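Local coordinates for protein estrogen receptor (Crassostrea gigas, PDB 4N1Y) that probably acts as a constitutively active nuclear receptor that regulates transcription, its steroid-triggered switch having degenerated during evolution, at residues Val21-His26 / Ala101-Leu106; Val35-Ser40 / Ser112-Thr117; Ser40-Ala45 / Gly216-Cys221. All blocks are in the same frame, centred on the assembly; numbering follows the deposited sequence.

Contact 1 of 3, residues Val21-His26 / Ala101-Leu106; sequences VLESHH and APDLVL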
ATOM      1  N   VAL B  21     -10.391   0.731 -24.198  1.00 85.67           N
ATOM      2  CA  VAL B  21     -11.233  -0.080 -23.328  1.00 81.49           C
ATOM      3  C   VAL B  21     -11.632  -1.359 -24.032  1.00 81.54           C
ATOM      4  O   VAL B  21     -12.088  -1.347 -25.172  1.00 81.48           O
ATOM      5  CB  VAL B  21     -12.461   0.666 -22.836  1.00 85.00           C
ATOM      6  CG1 VAL B  21     -12.546   0.528 -21.316  1.00 71.30           C
ATOM      7  CG2 VAL B  21     -12.373   2.124 -23.233  1.00 90.62           C
ATOM      8  N   LEU B  22     -11.473  -2.465 -23.321  1.00 86.35           N
ATOM      9  CA  LEU B  22     -11.703  -3.783 -23.887  1.00 87.63           C
ATOM     10  C   LEU B  22     -13.065  -4.345 -23.506  1.00 85.49           C
ATOM     11  O   LEU B  22     -13.534  -4.174 -22.384  1.00 89.33           O
ATOM     12  CB  LEU B  22     -10.602  -4.746 -23.447  1.00 81.50           C
ATOM     13  CG  LEU B  22      -9.188  -4.374 -23.891  1.00 77.18           C
ATOM     14  CD1 LEU B  22      -8.191  -5.209 -23.131  1.00 74.68           C
ATOM     15  CD2 LEU B  22      -8.996  -4.530 -25.396  1.00 72.00           C
ATOM     16  N   GLU B  23     -13.690  -5.008 -24.469  1.00 81.90           N
ATOM     17  CA  GLU B  23     -14.950  -5.681 -24.249  1.00 83.82           C
ATOM     18  C   GLU B  23     -14.622  -7.032 -23.640  1.00 93.03           C
ATOM     19  O   GLU B  23     -13.538  -7.561 -23.882  1.00 99.44           O
ATOM     20  CB  GLU B  23     -15.677  -5.896 -25.575  1.00 80.72           C
ATOM     21  CG  GLU B  23     -16.131  -4.645 -26.275  1.00 85.87           C
ATOM     22  CD  GLU B  23     -17.305  -3.996 -25.608  1.00 98.75           C
ATOM     23  OE1 GLU B  23     -17.837  -4.578 -24.638  1.00102.50           O
ATOM     24  OE2 GLU B  23     -17.707  -2.907 -26.069  1.00103.20           O
ATOM     25  N   SER B  24     -15.517  -7.597 -22.836  1.00 91.11           N
ATOM     26  CA  SER B  24     -15.203  -8.893 -22.245  1.00 84.82           C
ATOM     27  C   SER B  24     -15.718 -10.000 -23.152  1.00 84.91           C
ATOM     28  O   SER B  24     -15.231 -11.130 -23.093  1.00 83.30           O
ATOM     29  CB  SER B  24     -15.795  -9.044 -20.837  1.00 77.57           C
ATOM     30  OG  SER B  24     -17.209  -8.970 -20.844  1.00 77.04           O
ATOM     31  N   HIS B  25     -16.685  -9.658 -24.005  1.00 89.88           N
ATOM     32  CA  HIS B  25     -17.445 -10.659 -24.759  1.00 98.18           C
ATOM     33  C   HIS B  25     -17.889 -11.830 -23.883  1.00 96.63           C
ATOM     34  O   HIS B  25     -17.883 -12.991 -24.300  1.00103.21           O
ATOM     35  CB  HIS B  25     -16.634 -11.138 -25.961  1.00102.11           C
ATOM     36  CG  HIS B  25     -16.352 -10.055 -26.953  1.00108.06           C
ATOM     37  ND1 HIS B  25     -15.186  -9.319 -26.950  1.00106.79           N
ATOM     38  CD2 HIS B  25     -17.081  -9.606 -28.001  1.00112.33           C
ATOM     39  CE1 HIS B  25     -15.221  -8.445 -27.941  1.00114.53           C
ATOM     40  NE2 HIS B  25     -16.356  -8.603 -28.597  1.00119.30           N
ATOM     41  N   HIS B  26     -18.277 -11.509 -22.655  1.00 83.86           N
ATOM     42  CA  HIS B  26     -18.775 -12.515 -21.747  1.00 81.57           C
ATOM     43  C   HIS B  26     -20.100 -13.040 -22.275  1.00 82.35           C
ATOM     44  O   HIS B  26     -20.906 -12.279 -22.811  1.00 84.34           O
ATOM     45  CB  HIS B  26     -18.960 -11.949 -20.345  1.00 81.36           C
ATOM     46  CG  HIS B  26     -19.548 -12.927 -19.377  1.00 79.36           C
ATOM     47  ND1 HIS B  26     -18.775 -13.811 -18.653  1.00 78.19           N
ATOM     48  CD2 HIS B  26     -20.833 -13.200 -19.050  1.00 70.99           C
ATOM     49  CE1 HIS B  26     -19.556 -14.561 -17.899  1.00 73.66           C
ATOM     50  NE2 HIS B  26     -20.811 -14.213 -18.124  1.00 72.01           N
ATOM     51  N   ALA B 101     -15.402  -4.499 -17.888  1.00 54.72           N
ATOM     52  CA  ALA B 101     -15.515  -4.105 -19.265  1.00 59.65           C
ATOM     53  C   ALA B 101     -16.885  -3.458 -19.364  1.00 69.99           C
ATOM     54  O   ALA B 101     -17.699  -3.603 -18.447  1.00 74.86           O
ATOM     55  CB  ALA B 101     -15.378  -5.308 -20.192  1.00 57.03           C
ATOM     56  N   PRO B 102     -17.146  -2.710 -20.445  1.00 67.13           N
ATOM     57  CA  PRO B 102     -18.521  -2.240 -20.641  1.00 70.75           C
ATOM     58  C   PRO B 102     -19.454  -3.453 -20.703  1.00 77.23           C
ATOM     59  O   PRO B 102     -20.602  -3.445 -20.251  1.00 76.13           O
ATOM     60  CB  PRO B 102     -18.464  -1.515 -21.992  1.00 73.61           C
ATOM     61  CG  PRO B 102     -17.034  -1.206 -22.219  1.00 68.46           C
ATOM     62  CD  PRO B 102     -16.234  -2.249 -21.506  1.00 67.73           C
ATOM     63  N   ASP B 103     -18.872  -4.521 -21.237  1.00 88.34           N
ATOM     64  CA  ASP B 103     -19.478  -5.823 -21.458  1.00 83.29           C
ATOM     65  C   ASP B 103     -19.726  -6.601 -20.159  1.00 77.15           C
ATOM     66  O   ASP B 103     -20.371  -7.646 -20.171  1.00 73.08           O
ATOM     67  CB  ASP B 103     -18.502  -6.603 -22.350  1.00 76.80           C
ATOM     68  CG  ASP B 103     -19.166  -7.569 -23.268  1.00 90.68           C
ATOM     69  OD1 ASP B 103     -20.197  -8.157 -22.890  1.00100.04           O
ATOM     70  OD2 ASP B 103     -18.638  -7.736 -24.388  1.00 95.71           O
ATOM     71  N   LEU B 104     -19.229  -6.078 -19.038  1.00 71.16           N
ATOM     72  CA  LEU B 104     -19.181  -6.870 -17.821  1.00 65.30           C
ATOM     73  C   LEU B 104     -19.178  -6.033 -16.542  1.00 71.54           C
ATOM     74  O   LEU B 104     -18.123  -5.843 -15.921  1.00 75.84           O
ATOM     75  CB  LEU B 104     -17.944  -7.765 -17.846  1.00 61.30           C
ATOM     76  CG  LEU B 104     -17.917  -8.855 -16.788  1.00 54.64           C
ATOM     77  CD1 LEU B 104     -19.158  -9.701 -17.009  1.00 56.31           C
ATOM     78  CD2 LEU B 104     -16.656  -9.690 -16.911  1.00 50.77           C
ATOM     79  N   VAL B 105     -20.343  -5.532 -16.145  1.00 70.32           N
ATOM     80  CA  VAL B 105     -20.455  -4.796 -14.887  1.00 61.88           C
ATOM     81  C   VAL B 105     -20.989  -5.691 -13.766  1.00 56.30           C
ATOM     82  O   VAL B 105     -22.107  -6.186 -13.840  1.00 67.66           O
ATOM     83  CB  VAL B 105     -21.379  -3.593 -15.043  1.00 67.67           C
ATOM     84  CG1 VAL B 105     -21.428  -2.797 -13.754  1.00 62.77           C
ATOM     85  CG2 VAL B 105     -20.898  -2.727 -16.189  1.00 74.02           C
ATOM     86  N   LEU B 106     -20.193  -5.863 -12.719  1.00 51.23           N
ATOM     87  CA  LEU B 106     -20.528  -6.755 -11.611  1.00 53.20           C
ATOM     88  C   LEU B 106     -20.776  -6.019 -10.295  1.00 60.79           C
ATOM     89  O   LEU B 106     -19.952  -5.222  -9.839  1.00 66.62           O
ATOM     90  CB  LEU B 106     -19.414  -7.777 -11.407  1.00 52.11           C
ATOM     91  CG  LEU B 106     -19.016  -8.622 -12.609  1.00 62.53           C
ATOM     92  CD1 LEU B 106     -17.978  -9.637 -12.182  1.00 61.92           C
ATOM     93  CD2 LEU B 106     -20.236  -9.309 -13.183  1.00 69.45           C
TER

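Contact 2 of 3, residues Val35-Ser40 / Ser112-Thr117; sequences VHLLNS and STVEMT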
ATOM      1  N   VAL B  35     -17.066 -20.223 -11.648  1.00 65.61           N
ATOM      2  CA  VAL B  35     -16.190 -20.570 -12.751  1.00 70.42           C
ATOM      3  C   VAL B  35     -16.493 -19.739 -13.995  1.00 81.81           C
ATOM      4  O   VAL B  35     -15.567 -19.241 -14.640  1.00 87.72           O
ATOM      5  CB  VAL B  35     -16.292 -22.063 -13.087  1.00 72.47           C
ATOM      6  CG1 VAL B  35     -15.628 -22.362 -14.413  1.00 72.54           C
ATOM      7  CG2 VAL B  35     -15.649 -22.871 -11.986  1.00 73.63           C
ATOM      8  N   HIS B  36     -17.773 -19.545 -14.311  1.00 79.11           N
ATOM      9  CA  HIS B  36     -18.131 -18.828 -15.536  1.00 73.68           C
ATOM     10  C   HIS B  36     -17.680 -17.379 -15.543  1.00 66.44           C
ATOM     11  O   HIS B  36     -17.124 -16.904 -16.537  1.00 68.75           O
ATOM     12  CB  HIS B  36     -19.638 -18.857 -15.771  1.00 74.60           C
ATOM     13  CG  HIS B  36     -20.047 -18.275 -17.088  1.00 79.88           C
ATOM     14  ND1 HIS B  36     -19.454 -18.638 -18.279  1.00 76.46           N
ATOM     15  CD2 HIS B  36     -20.985 -17.349 -17.401  1.00 85.82           C
ATOM     16  CE1 HIS B  36     -20.009 -17.962 -19.269  1.00 79.73           C
ATOM     17  NE2 HIS B  36     -20.942 -17.175 -18.765  1.00 87.10           N
ATOM     18  N   LEU B  37     -17.890 -16.688 -14.427  1.00 61.61           N
ATOM     19  CA  LEU B  37     -17.466 -15.300 -14.314  1.00 56.65           C
ATOM     20  C   LEU B  37     -15.953 -15.186 -14.288  1.00 62.76           C
ATOM     21  O   LEU B  37     -15.375 -14.354 -14.992  1.00 70.65           O
ATOM     22  CB  LEU B  37     -18.045 -14.645 -13.058  1.00 58.94           C
ATOM     23  CG  LEU B  37     -19.548 -14.360 -12.995  1.00 70.21           C
ATOM     24  CD1 LEU B  37     -19.918 -13.771 -11.649  1.00 71.15           C
ATOM     25  CD2 LEU B  37     -19.943 -13.409 -14.105  1.00 64.53           C
ATOM     26  N   LEU B  38     -15.317 -16.009 -13.462  1.00 59.41           N
ATOM     27  CA  LEU B  38     -13.870 -15.949 -13.305  1.00 59.47           C
ATOM     28  C   LEU B  38     -13.102 -16.213 -14.593  1.00 66.66           C
ATOM     29  O   LEU B  38     -12.040 -15.620 -14.805  1.00 61.49           O
ATOM     30  CB  LEU B  38     -13.414 -16.944 -12.244  1.00 63.40           C
ATOM     31  CG  LEU B  38     -13.646 -16.514 -10.803  1.00 61.59           C
ATOM     32  CD1 LEU B  38     -13.112 -17.549  -9.807  1.00 58.15           C
ATOM     33  CD2 LEU B  38     -13.011 -15.165 -10.601  1.00 51.79           C
ATOM     34  N   ASN B  39     -13.637 -17.048 -15.482  1.00 68.33           N
ATOM     35  CA  ASN B  39     -12.897 -17.314 -16.713  1.00 75.67           C
ATOM     36  C   ASN B  39     -12.947 -16.068 -17.587  1.00 65.08           C
ATOM     37  O   ASN B  39     -11.972 -15.752 -18.265  1.00 60.64           O
ATOM     38  CB  ASN B  39     -13.428 -18.560 -17.475  1.00 80.60           C
ATOM     39  CG  ASN B  39     -12.934 -19.899 -16.880  1.00 85.75           C
ATOM     40  OD1 ASN B  39     -11.899 -19.960 -16.223  1.00 93.79           O
ATOM     41  ND2 ASN B  39     -13.678 -20.972 -17.132  1.00 87.43           N
ATOM     42  N   SER B  40     -14.031 -15.308 -17.497  1.00 56.56           N
ATOM     43  CA  SER B  40     -14.103 -14.063 -18.246  1.00 60.21           C
ATOM     44  C   SER B  40     -13.196 -13.033 -17.585  1.00 55.21           C
ATOM     45  O   SER B  40     -12.416 -12.371 -18.268  1.00 53.42           O
ATOM     46  CB  SER B  40     -15.537 -13.542 -18.336  1.00 61.99           C
ATOM     47  OG  SER B  40     -16.344 -14.414 -19.104  1.00 59.84           O
ATOM     48  N   SER B 112     -19.653 -11.763  -4.448  1.00 58.21           N
ATOM     49  CA  SER B 112     -19.806 -12.894  -3.558  1.00 64.01           C
ATOM     50  C   SER B 112     -19.708 -14.215  -4.319  1.00 67.90           C
ATOM     51  O   SER B 112     -19.099 -15.165  -3.837  1.00 70.25           O
ATOM     52  CB  SER B 112     -21.129 -12.791  -2.818  1.00 72.22           C
ATOM     53  OG  SER B 112     -22.038 -12.003  -3.564  1.00 78.97           O
ATOM     54  N   THR B 113     -20.307 -14.273  -5.506  1.00 71.30           N
ATOM     55  CA  THR B 113     -20.297 -15.506  -6.299  1.00 76.36           C
ATOM     56  C   THR B 113     -18.885 -15.980  -6.609  1.00 72.44           C
ATOM     57  O   THR B 113     -18.594 -17.176  -6.492  1.00 73.96           O
ATOM     58  CB  THR B 113     -21.049 -15.351  -7.639  1.00 75.36           C
ATOM     59  OG1 THR B 113     -22.404 -14.951  -7.396  1.00 77.67           O
ATOM     60  CG2 THR B 113     -21.041 -16.673  -8.398  1.00 69.67           C
ATOM     61  N   VAL B 114     -18.018 -15.035  -6.987  1.00 60.57           N
ATOM     62  CA  VAL B 114     -16.636 -15.334  -7.363  1.00 58.04           C
ATOM     63  C   VAL B 114     -15.690 -15.239  -6.179  1.00 61.87           C
ATOM     64  O   VAL B 114     -14.474 -15.314  -6.348  1.00 60.22           O
ATOM     65  CB  VAL B 114     -16.109 -14.391  -8.465  1.00 56.15           C
ATOM     66  CG1 VAL B 114     -16.885 -14.593  -9.746  1.00 61.07           C
ATOM     67  CG2 VAL B 114     -16.184 -12.935  -8.020  1.00 51.04           C
ATOM     68  N   GLU B 115     -16.248 -15.018  -4.993  1.00 59.67           N
ATOM     69  CA  GLU B 115     -15.479 -15.070  -3.757  1.00 59.42           C
ATOM     70  C   GLU B 115     -14.308 -14.090  -3.754  1.00 60.49           C
ATOM     71  O   GLU B 115     -13.234 -14.406  -3.242  1.00 62.98           O
ATOM     72  CB  GLU B 115     -14.990 -16.500  -3.542  1.00 61.49           C
ATOM     73  CG  GLU B 115     -16.147 -17.499  -3.608  1.00 70.88           C
ATOM     74  CD  GLU B 115     -15.706 -18.949  -3.547  1.00 83.06           C
ATOM     75  OE1 GLU B 115     -14.482 -19.199  -3.509  1.00 86.08           O
ATOM     76  OE2 GLU B 115     -16.587 -19.839  -3.581  1.00 86.30           O
ATOM     77  N   MET B 116     -14.532 -12.899  -4.311  1.00 48.18           N
ATOM     78  CA  MET B 116     -13.529 -11.844  -4.332  1.00 49.33           C
ATOM     79  C   MET B 116     -14.083 -10.592  -3.680  1.00 56.43           C
ATOM     80  O   MET B 116     -13.822  -9.463  -4.115  1.00 50.24           O
ATOM     81  CB  MET B 116     -13.111 -11.523  -5.755  1.00 54.91           C
ATOM     82  CG  MET B 116     -12.522 -12.697  -6.474  1.00 65.57           C
ATOM     83  SD  MET B 116     -11.842 -12.255  -8.075  1.00 69.74           S
ATOM     84  CE  MET B 116     -10.416 -11.312  -7.556  1.00 38.47           C
ATOM     85  N   THR B 117     -14.888 -10.793  -2.652  1.00 52.47           N
ATOM     86  CA  THR B 117     -15.558  -9.670  -2.038  1.00 43.10           C
ATOM     87  C   THR B 117     -14.609  -8.667  -1.402  1.00 39.04           C
ATOM     88  O   THR B 117     -14.692  -7.480  -1.698  1.00 54.29           O
ATOM     89  CB  THR B 117     -16.560 -10.152  -0.997  1.00 50.34           C
ATOM     90  OG1 THR B 117     -17.630 -10.839  -1.667  1.00 63.53           O
ATOM     91  CG2 THR B 117     -17.141  -8.992  -0.283  1.00 48.86           C
TER

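Contact 3 of 3, residues Ser40-Ala45 / Gly216-Cys221; sequences SLVKLA and GVVTFC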
ATOM      1  N   SER B  40     -14.031 -15.308 -17.497  1.00 56.56           N
ATOM      2  CA  SER B  40     -14.103 -14.063 -18.246  1.00 60.21           C
ATOM      3  C   SER B  40     -13.196 -13.033 -17.585  1.00 55.21           C
ATOM      4  O   SER B  40     -12.416 -12.371 -18.268  1.00 53.42           O
ATOM      5  CB  SER B  40     -15.537 -13.542 -18.336  1.00 61.99           C
ATOM      6  OG  SER B  40     -16.344 -14.414 -19.104  1.00 59.84           O
ATOM      7  N   LEU B  41     -13.271 -12.926 -16.260  1.00 50.50           N
ATOM      8  CA  LEU B  41     -12.402 -12.000 -15.531  1.00 61.63           C
ATOM      9  C   LEU B  41     -10.929 -12.309 -15.734  1.00 60.11           C
ATOM     10  O   LEU B  41     -10.128 -11.411 -15.954  1.00 45.49           O
ATOM     11  CB  LEU B  41     -12.712 -12.003 -14.034  1.00 62.77           C
ATOM     12  CG  LEU B  41     -14.058 -11.420 -13.598  1.00 73.82           C
ATOM     13  CD1 LEU B  41     -14.252 -11.585 -12.093  1.00 69.95           C
ATOM     14  CD2 LEU B  41     -14.171  -9.944 -14.006  1.00 72.57           C
ATOM     15  N   VAL B  42     -10.577 -13.585 -15.682  1.00 76.62           N
ATOM     16  CA  VAL B  42      -9.185 -13.976 -15.836  1.00 74.56           C
ATOM     17  C   VAL B  42      -8.627 -13.596 -17.190  1.00 74.91           C
ATOM     18  O   VAL B  42      -7.495 -13.123 -17.281  1.00 82.17           O
ATOM     19  CB  VAL B  42      -9.005 -15.501 -15.645  1.00 63.95           C
ATOM     20  CG1 VAL B  42      -7.752 -16.010 -16.348  1.00 64.40           C
ATOM     21  CG2 VAL B  42      -8.994 -15.845 -14.178  1.00 65.20           C
ATOM     22  N   LYS B  43      -9.404 -13.794 -18.246  1.00 64.35           N
ATOM     23  CA  LYS B  43      -8.849 -13.518 -19.554  1.00 70.94           C
ATOM     24  C   LYS B  43      -9.076 -12.093 -20.039  1.00 78.57           C
ATOM     25  O   LYS B  43      -8.333 -11.605 -20.892  1.00 82.00           O
ATOM     26  CB  LYS B  43      -9.333 -14.552 -20.545  1.00 80.12           C
ATOM     27  CG  LYS B  43      -8.075 -15.234 -20.947  1.00 99.40           C
ATOM     28  CD  LYS B  43      -8.116 -16.563 -21.651  1.00104.25           C
ATOM     29  CE  LYS B  43      -6.662 -16.917 -21.634  1.00100.83           C
ATOM     30  NZ  LYS B  43      -6.187 -16.894 -20.162  1.00 98.93           N
ATOM     31  N   LEU B  44     -10.036 -11.399 -19.440  1.00 69.81           N
ATOM     32  CA  LEU B  44     -10.144  -9.979 -19.663  1.00 58.24           C
ATOM     33  C   LEU B  44      -8.855  -9.397 -19.111  1.00 64.50           C
ATOM     34  O   LEU B  44      -8.243  -8.512 -19.717  1.00 60.33           O
ATOM     35  CB  LEU B  44     -11.361  -9.400 -18.966  1.00 50.56           C
ATOM     36  CG  LEU B  44     -11.606  -7.936 -19.293  1.00 64.20           C
ATOM     37  CD1 LEU B  44     -11.746  -7.724 -20.790  1.00 72.34           C
ATOM     38  CD2 LEU B  44     -12.831  -7.455 -18.561  1.00 72.84           C
ATOM     39  N   ALA B  45      -8.419  -9.962 -17.986  1.00 61.18           N
ATOM     40  CA  ALA B  45      -7.208  -9.529 -17.319  1.00 51.90           C
ATOM     41  C   ALA B  45      -6.008  -9.718 -18.218  1.00 62.55           C
ATOM     42  O   ALA B  45      -5.141  -8.855 -18.284  1.00 76.70           O
ATOM     43  CB  ALA B  45      -7.013 -10.286 -16.043  1.00 42.38           C
ATOM     44  N   GLY B 216      -6.919 -25.245 -10.809  1.00 76.65           N
ATOM     45  CA  GLY B 216      -6.850 -25.810 -12.147  1.00 73.24           C
ATOM     46  C   GLY B 216      -8.154 -25.887 -12.930  1.00 78.47           C
ATOM     47  O   GLY B 216      -8.178 -26.378 -14.067  1.00 82.99           O
ATOM     48  N   VAL B 217      -9.231 -25.395 -12.327  1.00 75.75           N
ATOM     49  CA  VAL B 217     -10.537 -25.398 -12.964  1.00 74.39           C
ATOM     50  C   VAL B 217     -10.630 -24.211 -13.886  1.00 75.49           C
ATOM     51  O   VAL B 217     -11.040 -24.308 -15.045  1.00 77.94           O
ATOM     52  CB  VAL B 217     -11.654 -25.315 -11.948  1.00 74.53           C
ATOM     53  CG1 VAL B 217     -12.981 -25.205 -12.666  1.00 75.90           C
ATOM     54  CG2 VAL B 217     -11.624 -26.527 -11.050  1.00 73.52           C
ATOM     55  N   VAL B 218     -10.198 -23.081 -13.353  1.00 76.50           N
ATOM     56  CA  VAL B 218     -10.216 -21.863 -14.117  1.00 84.77           C
ATOM     57  C   VAL B 218      -8.973 -21.946 -14.976  1.00 84.88           C
ATOM     58  O   VAL B 218      -7.888 -22.288 -14.500  1.00 87.46           O
ATOM     59  CB  VAL B 218     -10.201 -20.614 -13.209  1.00 83.88           C
ATOM     60  CG1 VAL B 218      -9.716 -19.379 -13.969  1.00 78.03           C
ATOM     61  CG2 VAL B 218     -11.573 -20.394 -12.591  1.00 84.88           C
ATOM     62  N   THR B 219      -9.136 -21.666 -16.255  1.00 79.90           N
ATOM     63  CA  THR B 219      -8.023 -21.820 -17.160  1.00 87.75           C
ATOM     64  C   THR B 219      -7.278 -20.512 -17.379  1.00 79.56           C
ATOM     65  O   THR B 219      -7.878 -19.487 -17.675  1.00 79.13           O
ATOM     66  CB  THR B 219      -8.512 -22.395 -18.481  1.00 96.90           C
ATOM     67  OG1 THR B 219      -9.245 -21.390 -19.183  1.00 99.30           O
ATOM     68  CG2 THR B 219      -9.440 -23.572 -18.205  1.00100.09           C
ATOM     69  N   PHE B 220      -5.966 -20.553 -17.195  1.00 80.11           N
ATOM     70  CA  PHE B 220      -5.129 -19.374 -17.408  1.00 83.60           C
ATOM     71  C   PHE B 220      -4.283 -19.534 -18.638  1.00 81.55           C
ATOM     72  O   PHE B 220      -3.727 -20.608 -18.840  1.00 81.54           O
ATOM     73  CB  PHE B 220      -4.176 -19.140 -16.231  1.00 83.09           C
ATOM     74  CG  PHE B 220      -4.845 -18.744 -14.953  1.00 77.60           C
ATOM     75  CD1 PHE B 220      -4.652 -17.479 -14.421  1.00 74.10           C
ATOM     76  CD2 PHE B 220      -5.626 -19.649 -14.255  1.00 81.46           C
ATOM     77  CE1 PHE B 220      -5.255 -17.113 -13.223  1.00 74.44           C
ATOM     78  CE2 PHE B 220      -6.231 -19.293 -13.059  1.00 82.05           C
ATOM     79  CZ  PHE B 220      -6.045 -18.027 -12.540  1.00 74.81           C
ATOM     80  N   CYS B 221      -4.139 -18.501 -19.461  1.00 81.57           N
ATOM     81  CA  CYS B 221      -3.094 -18.610 -20.472  1.00 81.82           C
ATOM     82  C   CYS B 221      -1.797 -18.292 -19.793  1.00 80.04           C
ATOM     83  O   CYS B 221      -1.774 -17.818 -18.644  1.00 79.06           O
ATOM     84  CB  CYS B 221      -3.288 -17.725 -21.717  1.00 75.93           C
ATOM     85  SG  CYS B 221      -4.313 -18.459 -23.019  1.00145.63           S
TER

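Contact 1 of 3, residues Val21-His26 / Ala101-Leu106
A type I beta turn running from Ala101 to Leu104, which leads into strand 104-107 of the small antiparallel hairpin of the ligand-binding domain, packs against the loop Leu22-His26, which leads toward helix 34-56. Ala101 CB fits against the loop backbone, 3.5 Å from Ser24 N, and Pro102 CD faces the carbonyl oxygen of Leu22. Asp103 carries the polar part. Its OD2 accepts a hydrogen bond from His25 N at 2.8 Å, well bent at 131°, with the donor approaching from above the carboxylate plane. With an alanine in place of Asp103, His25 N would probably be left without this acceptor and the bend at Ser24-His26 less firmly tied to the hairpin turn. The same oxygen lies over one face of the His25 ring, near its rim. Ser24 OG, held between its own backbone N and carbonyl carbon (chi1 62°), accepts from His26 N at 3.3 Å in an ST turn and rests on the CB atoms of Asp103 and Leu104. Beyond it, Leu104 CD1 reaches one face of the His26 ring, 4.0 Å from His26 CG, while His26 ND1 bonds to Ser40 OG of helix 34-56. The carboxylates of Glu23 and Asp103 come near each other, their planes nearly perpendicular. These two like charges probably disfavour each other, and the N-H of His25 is likely to stabilise negative charge on Asp103.

Contact 2 of 3, residues Val35-Ser40 / Ser112-Thr117
Val114 projects from the end of helix 108-113 against two successive leucines, Leu37 and Leu38, near the start of helix 34-56, and does so by an apolar contact throughout. With Val114 CG1 opposite the carbonyl carbon (chi1 -65°), this methyl lies between the two leucines, closer to Leu37. It sits across the Leu37 chain, 3.5 Å from Leu37 CB and 3.7 Å from Leu37 CD1, and the two side chains cross at about a right angle. Val114 CB adds a contact with Leu38, whose CD2 approaches it to 3.8 Å. Both leucines adopt the same extended shape, CG beside the backbone N and CD1 continuing the chain away from CA, but they spend their branches differently. Leu37 brings CD1 to the valine and toward Thr113 CB, whereas Leu38 directs CD2 to Val114 CB and Met116 SD. Met116 reaches it by the sulfur: the chain runs out straight to SD, 4.0 Å from Leu38 CD2, and then bends at chi3 (70°), carrying CE onward. Glu115, the first residue past helix 108-113, has positive phi in a Schellman motif, and Met116 follows at the N-cap position of helix 117-132. Farther out, Phe208 and Phe209 of helix 187-215 meet Met116, Leu212 meets Leu38, and Glu115 forms a salt bridge with Lys34. With buried methyl, methylene and thioether groups as its partners, the contact depends on shape and on exclusion of water rather than on directional bonds, and the junction of two helices is thereby fitted to the apolar flank of a third.

Contact 3 of 3, residues Ser40-Ala45 / Gly216-Cys221
Val218 makes the first touch of the loop Gly216-Cys221 on helix 34-56, its CG1 meeting Val42 CG2 at 3.6 Å. The loop joins helix 187-215 to helix 222-229; by family comparison the latter is probably the activation helix of nuclear receptors. At Thr219 the backbone takes over: its carbonyl oxygen lies 3.7 Å from Val42 CG1, while Thr219 N bonds to Asn39 OD1, about one turn earlier in the helix. Phe220 then turns its ring broadside to the same valine. Val42 CG1 stands over one face, 4.2 Å from the ring centroid and 21° off the normal, a CH-pi contact displaced toward the rim. With CG1 opposite the backbone N (chi1 156°), Val42 holds that methyl over the ring and near Thr219 O, while CG2 meets Val218 CG1 and also touches the ring at Phe220 CZ. Phe209, Leu212 and Leu228 add further apolar surface around the phenyl group. Last comes Cys221, the N-cap residue of helix 222-229, beside the end of Lys43. The modelled lysine sets NZ against the Cys221 amide, two donors that cannot bond to each other, so this detail is doubtful; the ammonium has its clear partner in Glu46, in a salt bridge that probably balances its charge. Apolar contacts of Val42 with Val218 and Phe220, together with the directional bond between Asn39 and Thr219, thus attach the loop before helix 222-229 to helix 34-56.

Helix 34-56 joins all three contacts: contacts 2 and 3 lie on it and share Ser40, their centres about 10 Å apart, while contact 1, with its centre about 14 Å from each, involves the loop that precedes it. A probable hydrogen bond between His26 ND1 and Ser40 OG connects contact 1 to this helix. Along the chain the three first segments follow one another, and then come the partners in the same order, hairpin turn, end of helix 108-113 and loop before helix 222-229. Elements distant in sequence are therefore gathered round one early helix, a layout in keeping with the nuclear receptor fold, and contact 3 ties the loop before the terminal helix to it.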